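Local coordinates for protein glycosyltransferase (Streptomyces viridochromogenes, PDB 2IUY) that probably transfers a sugar from a nucleotide donor during avilamycin A biosynthesis, as a retaining GT-B glycosyltransferase of family GT4, at residues S264-L276 and V280-D292. Numbering follows the deposited sequence.
Sequences SGTPVVGTGNGCL and VPSVGEVVGYGTD
Tyr289 lies across Thr271 and Asn273 at about a right angle to both. The CB of Asn273 sits in the ring plane at its edge, while Asn273 ND2 donates to Tyr289 OH (3.0 Å) within its own amide plane, which is turned 65° from the ring. With CG anti to the backbone N (chi1 -170°), Asn273 OD1 accepts from Glu252 N and ND2 also bonds Trp250 O, so the amide's rotation is fixed. A water over one face of the ring accepts from Gly272 N and donates to Val287 O, continuing the strand pairing. Strands 268-270 and 284-286 run parallel, joined by alternating backbone bonds, the shortest from Val287 N to Gly270 O (2.6 Å). On one side of the sheet Val269 CG1 meets Val287 CG2 (3.8 Å), the two side chains crossing. On the other, Val280 CG1 rests against Gly270 N (3.6 Å), and its CG2 lies over the bare face of Gly270 and against Leu276 CD2 (3.7 Å). Val268 CG2 and Val283 CG2 lie side by side (3.9 Å), both residues packed against helix 256-263, Val283 also meeting helix 308-319. The contact thus closes the last beta-alpha-beta crossover of the C-terminal Rossmann-like domain: apolar packing backs the edge strand, and polar bonds hold the loops that follow.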
# COMPACT_ATOMS: atom_id res chain seq x y z
N SER A 264 -5.64 -12.25 -1.66
CA SER A 264 -6.66 -12.89 -0.80
C SER A 264 -7.75 -13.54 -1.65
O SER A 264 -8.76 -13.97 -1.10
CB SER A 264 -7.32 -11.90 0.17
OG SER A 264 -6.36 -11.18 0.92
N GLY A 265 -7.53 -13.62 -2.96
CA GLY A 265 -8.50 -14.23 -3.89
C GLY A 265 -9.68 -13.36 -4.28
O GLY A 265 -10.77 -13.87 -4.53
N THR A 266 -9.49 -12.04 -4.31
CA THR A 266 -10.58 -11.08 -4.53
C THR A 266 -10.26 -10.11 -5.67
O THR A 266 -9.28 -9.35 -5.61
CB THR A 266 -10.97 -10.32 -3.19
OG1 THR A 266 -11.41 -11.30 -2.23
CG2 THR A 266 -12.10 -9.20 -3.39
N PRO A 267 -11.13 -10.09 -6.68
CA PRO A 267 -10.89 -9.24 -7.84
C PRO A 267 -11.19 -7.77 -7.48
O PRO A 267 -11.75 -7.49 -6.42
CB PRO A 267 -11.87 -9.80 -8.89
CG PRO A 267 -13.08 -10.23 -8.03
CD PRO A 267 -12.44 -10.79 -6.75
N VAL A 268 -10.84 -6.87 -8.38
CA VAL A 268 -10.85 -5.45 -8.07
C VAL A 268 -11.54 -4.70 -9.18
O VAL A 268 -11.25 -4.91 -10.32
CB VAL A 268 -9.39 -4.90 -7.85
CG1 VAL A 268 -9.42 -3.39 -7.52
CG2 VAL A 268 -8.70 -5.68 -6.73
N VAL A 269 -12.48 -3.85 -8.82
CA VAL A 269 -12.92 -2.80 -9.75
C VAL A 269 -12.24 -1.49 -9.33
O VAL A 269 -12.33 -1.12 -8.18
CB VAL A 269 -14.46 -2.60 -9.68
CG1 VAL A 269 -14.88 -1.34 -10.53
CG2 VAL A 269 -15.17 -3.85 -10.10
N GLY A 270 -11.57 -0.81 -10.24
CA GLY A 270 -11.03 0.49 -9.91
C GLY A 270 -11.18 1.52 -11.04
O GLY A 270 -11.58 1.20 -12.14
N THR A 271 -10.87 2.76 -10.72
CA THR A 271 -10.67 3.79 -11.72
C THR A 271 -9.28 3.58 -12.35
O THR A 271 -8.59 2.62 -12.00
CB THR A 271 -10.73 5.16 -11.07
OG1 THR A 271 -9.68 5.24 -10.09
CG2 THR A 271 -12.11 5.38 -10.41
N GLY A 272 -8.92 4.45 -13.30
CA GLY A 272 -7.61 4.44 -13.92
C GLY A 272 -6.65 5.44 -13.29
O GLY A 272 -5.59 5.74 -13.85
N ASN A 273 -7.02 5.97 -12.12
CA ASN A 273 -6.20 6.94 -11.43
C ASN A 273 -4.81 6.46 -11.03
O ASN A 273 -4.67 5.39 -10.36
CB ASN A 273 -6.89 7.46 -10.17
CG ASN A 273 -6.16 8.63 -9.57
OD1 ASN A 273 -5.36 8.48 -8.62
ND2 ASN A 273 -6.38 9.81 -10.16
N GLY A 274 -3.78 7.25 -11.41
CA GLY A 274 -2.42 6.96 -10.95
C GLY A 274 -2.01 5.54 -11.28
O GLY A 274 -2.23 5.07 -12.36
N CYS A 275 -1.53 4.82 -10.28
CA CYS A 275 -1.10 3.42 -10.45
C CYS A 275 -2.23 2.46 -10.84
O CYS A 275 -1.99 1.37 -11.38
CB CYS A 275 -0.47 2.94 -9.14
SG CYS A 275 -1.65 2.60 -7.80
N LEU A 276 -3.48 2.83 -10.56
CA LEU A 276 -4.59 1.91 -10.83
C LEU A 276 -4.71 1.44 -12.29
O LEU A 276 -5.01 0.27 -12.56
CB LEU A 276 -5.91 2.49 -10.32
CG LEU A 276 -5.85 2.77 -8.80
CD1 LEU A 276 -7.12 3.52 -8.39
CD2 LEU A 276 -5.71 1.46 -7.97
N VAL A 280 -4.79 -2.62 -11.79
CA VAL A 280 -6.18 -3.10 -11.73
C VAL A 280 -6.55 -4.08 -12.86
O VAL A 280 -7.13 -5.13 -12.56
CB VAL A 280 -7.21 -1.97 -11.60
CG1 VAL A 280 -8.67 -2.50 -11.67
CG2 VAL A 280 -6.96 -1.21 -10.24
N PRO A 281 -6.14 -3.80 -14.12
CA PRO A 281 -6.52 -4.71 -15.21
C PRO A 281 -5.93 -6.11 -15.02
O PRO A 281 -6.50 -7.09 -15.51
CB PRO A 281 -5.93 -4.05 -16.46
CG PRO A 281 -5.79 -2.57 -16.08
CD PRO A 281 -5.34 -2.67 -14.64
N SER A 282 -4.84 -6.22 -14.29
CA SER A 282 -4.25 -7.54 -14.04
C SER A 282 -5.12 -8.42 -13.16
O SER A 282 -4.97 -9.63 -13.16
CB SER A 282 -2.87 -7.40 -13.39
OG SER A 282 -1.98 -6.75 -14.25
N VAL A 283 -6.00 -7.79 -12.37
CA VAL A 283 -6.81 -8.49 -11.37
C VAL A 283 -8.31 -8.06 -11.37
O VAL A 283 -9.03 -8.21 -10.39
CB VAL A 283 -6.16 -8.35 -9.96
CG1 VAL A 283 -4.71 -8.96 -9.96
CG2 VAL A 283 -6.14 -6.86 -9.49
N GLY A 284 -8.75 -7.45 -12.47
CA GLY A 284 -10.14 -7.00 -12.56
C GLY A 284 -10.30 -6.02 -13.69
O GLY A 284 -9.77 -6.22 -14.77
N GLU A 285 -11.01 -4.93 -13.45
CA GLU A 285 -11.42 -4.06 -14.53
C GLU A 285 -11.43 -2.61 -14.05
O GLU A 285 -11.95 -2.29 -12.94
CB GLU A 285 -12.85 -4.46 -15.00
CG GLU A 285 -13.36 -3.66 -16.24
CD GLU A 285 -14.69 -4.17 -16.80
OE1 GLU A 285 -14.83 -5.40 -17.00
OE2 GLU A 285 -15.59 -3.33 -17.07
N VAL A 286 -10.96 -1.75 -14.93
CA VAL A 286 -11.01 -0.30 -14.79
C VAL A 286 -12.37 0.26 -15.23
O VAL A 286 -12.95 -0.17 -16.24
CB VAL A 286 -9.82 0.38 -15.54
CG1 VAL A 286 -9.96 1.92 -15.60
CG2 VAL A 286 -8.51 0.04 -14.82
N VAL A 287 -12.89 1.19 -14.44
CA VAL A 287 -14.08 1.94 -14.82
C VAL A 287 -13.81 3.45 -14.76
O VAL A 287 -12.76 3.92 -14.26
CB VAL A 287 -15.31 1.52 -13.96
CG1 VAL A 287 -15.58 -0.02 -14.10
CG2 VAL A 287 -15.13 1.90 -12.45
N GLY A 288 -14.76 4.22 -15.29
CA GLY A 288 -14.69 5.64 -15.23
C GLY A 288 -14.75 6.32 -13.87
O GLY A 288 -15.19 5.75 -12.84
N TYR A 289 -14.33 7.59 -13.92
CA TYR A 289 -14.47 8.52 -12.82
C TYR A 289 -15.92 8.93 -12.60
O TYR A 289 -16.77 8.73 -13.47
CB TYR A 289 -13.68 9.78 -13.16
CG TYR A 289 -12.20 9.63 -13.01
CD1 TYR A 289 -11.64 9.00 -11.88
CD2 TYR A 289 -11.34 10.13 -13.98
CE1 TYR A 289 -10.28 8.90 -11.73
CE2 TYR A 289 -9.95 10.00 -13.85
CZ TYR A 289 -9.44 9.39 -12.72
OH TYR A 289 -8.09 9.31 -12.60
N GLY A 290 -16.20 9.53 -11.45
CA GLY A 290 -17.56 10.02 -11.15
C GLY A 290 -18.46 8.93 -10.60
O GLY A 290 -18.01 7.83 -10.29
N THR A 291 -19.75 9.28 -10.48
CA THR A 291 -20.81 8.44 -9.89
C THR A 291 -21.89 7.95 -10.89
O THR A 291 -22.90 7.36 -10.49
CB THR A 291 -21.57 9.20 -8.77
OG1 THR A 291 -22.20 10.39 -9.29
CG2 THR A 291 -20.66 9.55 -7.59
N ASP A 292 -21.71 8.23 -12.18
CA ASP A 292 -22.79 7.98 -13.11
C ASP A 292 -22.55 6.63 -13.79
O ASP A 292 -21.96 6.55 -14.85
CB ASP A 292 -22.97 9.17 -14.09
CG ASP A 292 -22.81 10.57 -13.40
OD1 ASP A 292 -23.76 11.08 -12.73
OD2 ASP A 292 -21.72 11.20 -13.55
O HOH W 1 -11.04 6.08 -14.66